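PDB 2O0A: S.cerevisiae chromosome XVI reading frame ORF YPL253c from Saccharomyces cerevisiae, which recruits the minus-end-directed motor Kar3 to microtubules and the spindle pole body, binding microtubules through a kinesin-like motor homology domain that lacks a nucleotide-binding site. Local coordinates for residues A[27-32]-A[60-65]; A[78-83]-A[263-268]. All blocks are in the same frame, centred on the assembly; numbering follows the deposited sequence.

Contact 1. Residues A[27-32]-A[60-65]; sequences RCYAYV and KFNRVI
Ala30 CB sits squarely over the Phe61 ring, 3.6 Å from its centroid and only 8° off the ring normal, a close CH-pi contact. Phe61 CG stands anti to its own carbonyl carbon (chi1 -67°), which lays the ring beneath the methyl and leaves its edge to Cys28 O; Cys28 SG reaches the same ring obliquely. Helix 276-289 packs against Phe61 and Cys28 on this face of the sheet. On the other face Ile65 divides its branches: CG2 lies 3.6 Å from Tyr31 CD1, while CD1 points back to the Tyr29 ring. Asn62 CB lies over one face of Tyr29, set toward the rim, in a CH-pi contact, the two side chains crossing at roughly a right angle.

Between these faces the backbones pair in parallel. Ala30 N donates to Arg63 O, Ala30 O accepts from Ile65 N at 2.7 Å, and Ile65 O takes Val32 N. Ahead of the strand pairing, Asn62 grips Cys28 twice: OD1 receives Cys28 N at 2.7 Å, nearly straight at 166°, and the backbone N of Asn62 gives to Cys28 O at 2.9 Å. Farther out, Arg63 turns away to a salt bridge with Glu16. Asn62 OD1 thus appears to stand in for a backbone carbonyl, carrying the hydrogen bonding beyond the paired strands, while apolar side chains pack on both faces.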
loop_
_atom_site.group_PDB
_atom_site.type_symbol
_atom_site.label_atom_id
_atom_site.label_comp_id
_atom_site.label_asym_id
_atom_site.label_seq_id
_atom_site.Cartn_x
_atom_site.Cartn_y
_atom_site.Cartn_z
ATOM N N ARG A 27 9.725 4.899 -1.683
ATOM C CA ARG A 27 8.842 4.528 -2.787
ATOM C C ARG A 27 7.513 5.261 -2.706
ATOM O O ARG A 27 6.834 5.241 -1.674
ATOM C CB ARG A 27 8.595 3.017 -2.778
ATOM C CG ARG A 27 9.742 2.210 -3.304
ATOM C CD ARG A 27 9.547 0.727 -3.019
ATOM N NE ARG A 27 10.671 -0.038 -3.551
ATOM C CZ ARG A 27 11.834 -0.194 -2.927
ATOM N NH1 ARG A 27 12.054 0.378 -1.748
ATOM N NH2 ARG A 27 12.791 -0.913 -3.490
ATOM N N CYS A 28 7.159 5.925 -3.809
ATOM C CA CYS A 28 5.894 6.653 -3.923
ATOM C C CYS A 28 5.417 6.576 -5.367
ATOM O O CYS A 28 6.072 7.063 -6.297
ATOM C CB CYS A 28 6.053 8.093 -3.454
ATOM S SG CYS A 28 4.508 9.008 -3.353
ATOM N N TYR A 29 4.290 5.895 -5.552
ATOM C CA TYR A 29 3.746 5.621 -6.865
ATOM C C TYR A 29 2.389 6.258 -6.995
ATOM O O TYR A 29 1.641 6.272 -6.030
ATOM C CB TYR A 29 3.596 4.108 -7.025
ATOM C CG TYR A 29 4.926 3.406 -7.214
ATOM C CD1 TYR A 29 5.285 2.939 -8.468
ATOM C CD2 TYR A 29 5.817 3.204 -6.139
ATOM C CE1 TYR A 29 6.500 2.285 -8.669
ATOM C CE2 TYR A 29 7.036 2.551 -6.333
ATOM C CZ TYR A 29 7.359 2.103 -7.592
ATOM O OH TYR A 29 8.559 1.451 -7.803
ATOM N N ALA A 30 2.077 6.793 -8.177
ATOM C CA ALA A 30 0.744 7.337 -8.438
ATOM C C ALA A 30 -0.015 6.373 -9.328
ATOM O O ALA A 30 0.492 5.959 -10.374
ATOM C CB ALA A 30 0.854 8.708 -9.118
ATOM N N TYR A 31 -1.222 6.005 -8.918
ATOM C CA TYR A 31 -2.067 5.106 -9.682
ATOM C C TYR A 31 -3.276 5.951 -10.066
ATOM O O TYR A 31 -4.086 6.307 -9.211
ATOM C CB TYR A 31 -2.437 3.926 -8.781
ATOM C CG TYR A 31 -3.059 2.712 -9.429
ATOM C CD1 TYR A 31 -3.027 2.502 -10.815
ATOM C CD2 TYR A 31 -3.634 1.723 -8.636
ATOM C CE1 TYR A 31 -3.597 1.361 -11.379
ATOM C CE2 TYR A 31 -4.186 0.588 -9.181
ATOM C CZ TYR A 31 -4.163 0.402 -10.551
ATOM O OH TYR A 31 -4.747 -0.740 -11.052
ATOM N N VAL A 32 -3.390 6.285 -11.345
ATOM C CA VAL A 32 -4.223 7.431 -11.728
ATOM C C VAL A 32 -5.354 7.061 -12.673
ATOM O O VAL A 32 -5.170 6.216 -13.557
ATOM C CB VAL A 32 -3.365 8.579 -12.348
ATOM C CG1 VAL A 32 -2.234 9.012 -11.412
ATOM C CG2 VAL A 32 -2.840 8.207 -13.736
ATOM N N LYS A 60 6.856 14.489 -9.154
ATOM C CA LYS A 60 7.473 13.249 -9.621
ATOM C C LYS A 60 7.115 12.071 -8.715
ATOM O O LYS A 60 6.821 12.246 -7.523
ATOM C CB LYS A 60 8.992 13.402 -9.712
ATOM C CG LYS A 60 9.422 14.493 -10.678
ATOM C CD LYS A 60 10.893 14.393 -11.002
ATOM C CE LYS A 60 11.506 15.774 -11.135
ATOM N NZ LYS A 60 12.989 15.729 -11.008
ATOM N N PHE A 61 7.154 10.880 -9.310
ATOM C CA PHE A 61 6.852 9.632 -8.619
ATOM C C PHE A 61 7.812 8.588 -9.154
ATOM O O PHE A 61 8.374 8.746 -10.245
ATOM C CB PHE A 61 5.430 9.194 -8.944
ATOM C CG PHE A 61 4.371 10.105 -8.380
ATOM C CD1 PHE A 61 3.785 9.825 -7.155
ATOM C CD2 PHE A 61 3.971 11.240 -9.078
ATOM C CE1 PHE A 61 2.823 10.664 -6.624
ATOM C CE2 PHE A 61 3.002 12.095 -8.554
ATOM C CZ PHE A 61 2.424 11.800 -7.326
ATOM N N ASN A 62 7.996 7.496 -8.416
ATOM C CA ASN A 62 8.806 6.424 -8.972
ATOM C C ASN A 62 8.217 5.934 -10.296
ATOM O O ASN A 62 8.951 5.641 -11.254
ATOM C CB ASN A 62 8.988 5.298 -7.950
ATOM C CG ASN A 62 9.733 5.770 -6.714
ATOM O OD1 ASN A 62 9.160 5.863 -5.647
ATOM N ND2 ASN A 62 11.000 6.136 -6.878
ATOM N N ARG A 63 6.891 5.871 -10.359
ATOM C CA ARG A 63 6.180 5.585 -11.595
ATOM C C ARG A 63 4.755 6.117 -11.464
ATOM O O ARG A 63 4.184 6.102 -10.368
ATOM C CB ARG A 63 6.191 4.077 -11.883
ATOM C CG ARG A 63 5.474 3.665 -13.155
ATOM C CD ARG A 63 5.981 2.346 -13.687
ATOM N NE ARG A 63 7.332 2.404 -14.264
ATOM C CZ ARG A 63 7.618 2.868 -15.479
ATOM N NH1 ARG A 63 6.661 3.346 -16.268
ATOM N NH2 ARG A 63 8.873 2.850 -15.912
ATOM N N VAL A 64 4.215 6.602 -12.579
ATOM C CA VAL A 64 2.812 7.000 -12.725
ATOM C C VAL A 64 2.132 5.927 -13.559
ATOM O O VAL A 64 2.519 5.637 -14.696
ATOM C CB VAL A 64 2.680 8.407 -13.371
ATOM C CG1 VAL A 64 1.218 8.715 -13.699
ATOM C CG2 VAL A 64 3.258 9.435 -12.421
ATOM N N ILE A 65 1.133 5.297 -12.960
ATOM C CA ILE A 65 0.520 4.108 -13.511
ATOM C C ILE A 65 -0.908 4.402 -13.943
ATOM O O ILE A 65 -1.728 4.771 -13.115
ATOM C CB ILE A 65 0.509 2.975 -12.431
ATOM C CG1 ILE A 65 1.936 2.632 -11.995
ATOM C CG2 ILE A 65 -0.205 1.745 -12.944
ATOM C CD1 ILE A 65 2.001 1.883 -10.654
#

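Contact 2. Residues A[78-83]-A[263-268]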
loop_
_atom_site.group_PDB
_atom_site.type_symbol
_atom_site.label_atom_id
_atom_site.label_comp_id
_atom_site.label_asym_id
_atom_site.label_seq_id
_atom_site.Cartn_x
_atom_site.Cartn_y
_atom_site.Cartn_z
ATOM N N GLN A 78 2.417 -6.854 -12.050
ATOM C CA GLN A 78 3.346 -6.121 -12.916
ATOM C C GLN A 78 4.117 -5.030 -12.181
ATOM O O GLN A 78 5.321 -4.857 -12.381
ATOM C CB GLN A 78 2.552 -5.532 -14.090
ATOM C CG GLN A 78 3.289 -4.605 -15.044
ATOM C CD GLN A 78 2.365 -4.164 -16.166
ATOM O OE1 GLN A 78 1.893 -4.990 -16.960
ATOM N NE2 GLN A 78 2.083 -2.875 -16.227
ATOM N N GLU A 79 3.414 -4.270 -11.356
ATOM C CA GLU A 79 3.992 -3.047 -10.818
ATOM C C GLU A 79 4.525 -3.206 -9.408
ATOM O O GLU A 79 5.487 -2.534 -9.039
ATOM C CB GLU A 79 2.960 -1.911 -10.829
ATOM C CG GLU A 79 2.430 -1.531 -12.241
ATOM C CD GLU A 79 3.527 -1.005 -13.166
ATOM O OE1 GLU A 79 4.573 -0.531 -12.669
ATOM O OE2 GLU A 79 3.310 -1.061 -14.401
ATOM N N TYR A 80 3.900 -4.100 -8.631
ATOM C CA TYR A 80 4.217 -4.243 -7.208
ATOM C C TYR A 80 5.080 -5.472 -6.893
ATOM O O TYR A 80 5.821 -5.465 -5.902
ATOM C CB TYR A 80 2.885 -4.323 -6.450
ATOM C CG TYR A 80 2.997 -4.492 -4.965
ATOM C CD1 TYR A 80 3.347 -3.424 -4.141
ATOM C CD2 TYR A 80 2.704 -5.724 -4.375
ATOM C CE1 TYR A 80 3.425 -3.583 -2.774
ATOM C CE2 TYR A 80 2.779 -5.879 -3.006
ATOM C CZ TYR A 80 3.131 -4.820 -2.222
ATOM O OH TYR A 80 3.207 -5.012 -0.868
ATOM N N SER A 81 5.003 -6.488 -7.743
ATOM C CA SER A 81 5.582 -7.796 -7.413
ATOM C C SER A 81 7.104 -7.804 -7.230
ATOM O O SER A 81 7.618 -8.570 -6.423
ATOM C CB SER A 81 5.176 -8.855 -8.443
ATOM O OG SER A 81 5.781 -8.583 -9.680
ATOM N N VAL A 82 7.839 -6.967 -7.958
ATOM C CA VAL A 82 9.295 -6.925 -7.766
ATOM C C VAL A 82 9.683 -6.476 -6.340
ATOM O O VAL A 82 10.532 -7.095 -5.677
ATOM C CB VAL A 82 9.982 -6.046 -8.839
ATOM C CG1 VAL A 82 11.467 -5.947 -8.563
ATOM C CG2 VAL A 82 9.716 -6.603 -10.245
ATOM N N TYR A 83 9.042 -5.411 -5.862
ATOM C CA TYR A 83 9.215 -4.959 -4.486
ATOM C C TYR A 83 8.805 -6.045 -3.479
ATOM O O TYR A 83 9.537 -6.348 -2.529
ATOM C CB TYR A 83 8.368 -3.706 -4.293
ATOM C CG TYR A 83 8.100 -3.299 -2.868
ATOM C CD1 TYR A 83 9.081 -2.666 -2.112
ATOM C CD2 TYR A 83 6.854 -3.542 -2.264
ATOM C CE1 TYR A 83 8.846 -2.267 -0.808
ATOM C CE2 TYR A 83 6.595 -3.142 -0.955
ATOM C CZ TYR A 83 7.593 -2.501 -0.226
ATOM O OH TYR A 83 7.387 -2.074 1.051
ATOM N N LYS A 263 10.159 -1.688 5.517
ATOM C CA LYS A 263 10.299 -1.155 4.171
ATOM C C LYS A 263 8.932 -0.649 3.739
ATOM O O LYS A 263 7.934 -1.314 3.979
ATOM C CB LYS A 263 10.750 -2.227 3.176
ATOM C CG LYS A 263 12.119 -2.833 3.438
ATOM C CD LYS A 263 13.218 -1.863 3.069
ATOM C CE LYS A 263 13.498 -1.842 1.581
ATOM N NZ LYS A 263 14.610 -0.879 1.267
ATOM N N SER A 264 8.910 0.519 3.102
ATOM C CA SER A 264 7.646 1.169 2.710
ATOM C C SER A 264 7.418 1.303 1.208
ATOM O O SER A 264 8.342 1.430 0.400
ATOM C CB SER A 264 7.524 2.575 3.332
ATOM O OG SER A 264 7.547 2.549 4.747
ATOM N N PHE A 265 6.142 1.311 0.847
ATOM C CA PHE A 265 5.730 1.566 -0.525
ATOM C C PHE A 265 4.468 2.405 -0.425
ATOM O O PHE A 265 3.418 1.898 -0.009
ATOM C CB PHE A 265 5.430 0.214 -1.198
ATOM C CG PHE A 265 5.138 0.269 -2.689
ATOM C CD1 PHE A 265 5.955 -0.436 -3.582
ATOM C CD2 PHE A 265 3.998 0.924 -3.199
ATOM C CE1 PHE A 265 5.683 -0.467 -4.961
ATOM C CE2 PHE A 265 3.731 0.912 -4.580
ATOM C CZ PHE A 265 4.574 0.208 -5.459
ATOM N N PHE A 266 4.552 3.686 -0.797
ATOM C CA PHE A 266 3.357 4.538 -0.782
ATOM C C PHE A 266 2.681 4.488 -2.137
ATOM O O PHE A 266 3.330 4.623 -3.173
ATOM C CB PHE A 266 3.730 5.982 -0.427
ATOM C CG PHE A 266 4.073 6.178 1.024
ATOM C CD1 PHE A 266 3.101 6.610 1.927
ATOM C CD2 PHE A 266 5.363 5.900 1.502
ATOM C CE1 PHE A 266 3.427 6.793 3.286
ATOM C CE2 PHE A 266 5.680 6.080 2.864
ATOM C CZ PHE A 266 4.716 6.525 3.742
ATOM N N LEU A 267 1.364 4.311 -2.111
ATOM C CA LEU A 267 0.552 4.243 -3.307
ATOM C C LEU A 267 -0.514 5.336 -3.219
ATOM O O LEU A 267 -1.328 5.339 -2.293
ATOM C CB LEU A 267 -0.106 2.857 -3.430
ATOM C CG LEU A 267 -0.953 2.674 -4.690
ATOM C CD1 LEU A 267 -0.118 2.798 -5.972
ATOM C CD2 LEU A 267 -1.711 1.324 -4.660
ATOM N N LEU A 268 -0.473 6.280 -4.155
ATOM C CA LEU A 268 -1.443 7.376 -4.153
ATOM C C LEU A 268 -2.434 7.153 -5.272
ATOM O O LEU A 268 -2.076 7.166 -6.441
ATOM C CB LEU A 268 -0.745 8.738 -4.256
ATOM C CG LEU A 268 -0.271 9.231 -2.873
ATOM C CD1 LEU A 268 0.834 8.358 -2.280
ATOM C CD2 LEU A 268 0.216 10.653 -2.956
#
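Tyr83 OH lies 3.1 Å from Lys263 O, near the plane of the tyrosine ring, but its hydrogen-bond partner is Asn95 O, outside the two segments. Asn95 also bonds Ser264 OG through its ND2 and Phe265 N through its OD1, so one residue ties down both the phenol and the chain at Ser264 and Phe265. Behind the hydroxyl, Phe265 runs across one face of Tyr83. Its CB stands 4.0 Å from the ring centroid in a CH-pi contact, and its CD1 comes to 3.5 Å from Tyr83 CD2; the two ring planes meet at an oblique 54°. Phe265 CG is anti to the backbone N (chi1 -173°), which sends the ring toward the helix, where the edge of Tyr80 meets the face of Phe265. In this edge-to-face pair Tyr80 CD1 approaches Phe265 CE1 at 3.9 Å, with centroids 5.2 Å apart and planes at 71°. Tyr80 continues onto Phe94 and Leu96 of strand 94-99, joining the cluster to the next strand. Three aromatic side chains thus seat helix 72-89 on the sheet, helix-on-sheet packing that belongs to the central alpha/beta layers of a kinesin motor fold, retained here in a domain without a nucleotide site.

Overall arrangement
Contact 1 and contact 2 reach the same sheet, their centres about 10 Å apart: contact 1 joins two of its strands, and contact 2 lays helix 72-89 against a third. Strand 27-32 stands between 63-66 and 265-270, parallel to both. Tyr29 joins the contacts: its N lies 2.9 Å from Phe266 O and its O 2.8 Å from Leu268 N, both probable hydrogen bonds, while its ring stacks on Phe265, with Tyr29 CD2 3.3 Å from Phe265 CZ. The aromatic packing beneath helix 72-89 therefore runs on to the tyrosine that Asn62 covers. The same helix follows strand 63-66 in the chain, and Arg63 CD packs against Glu79 OE1 at 3.4 Å.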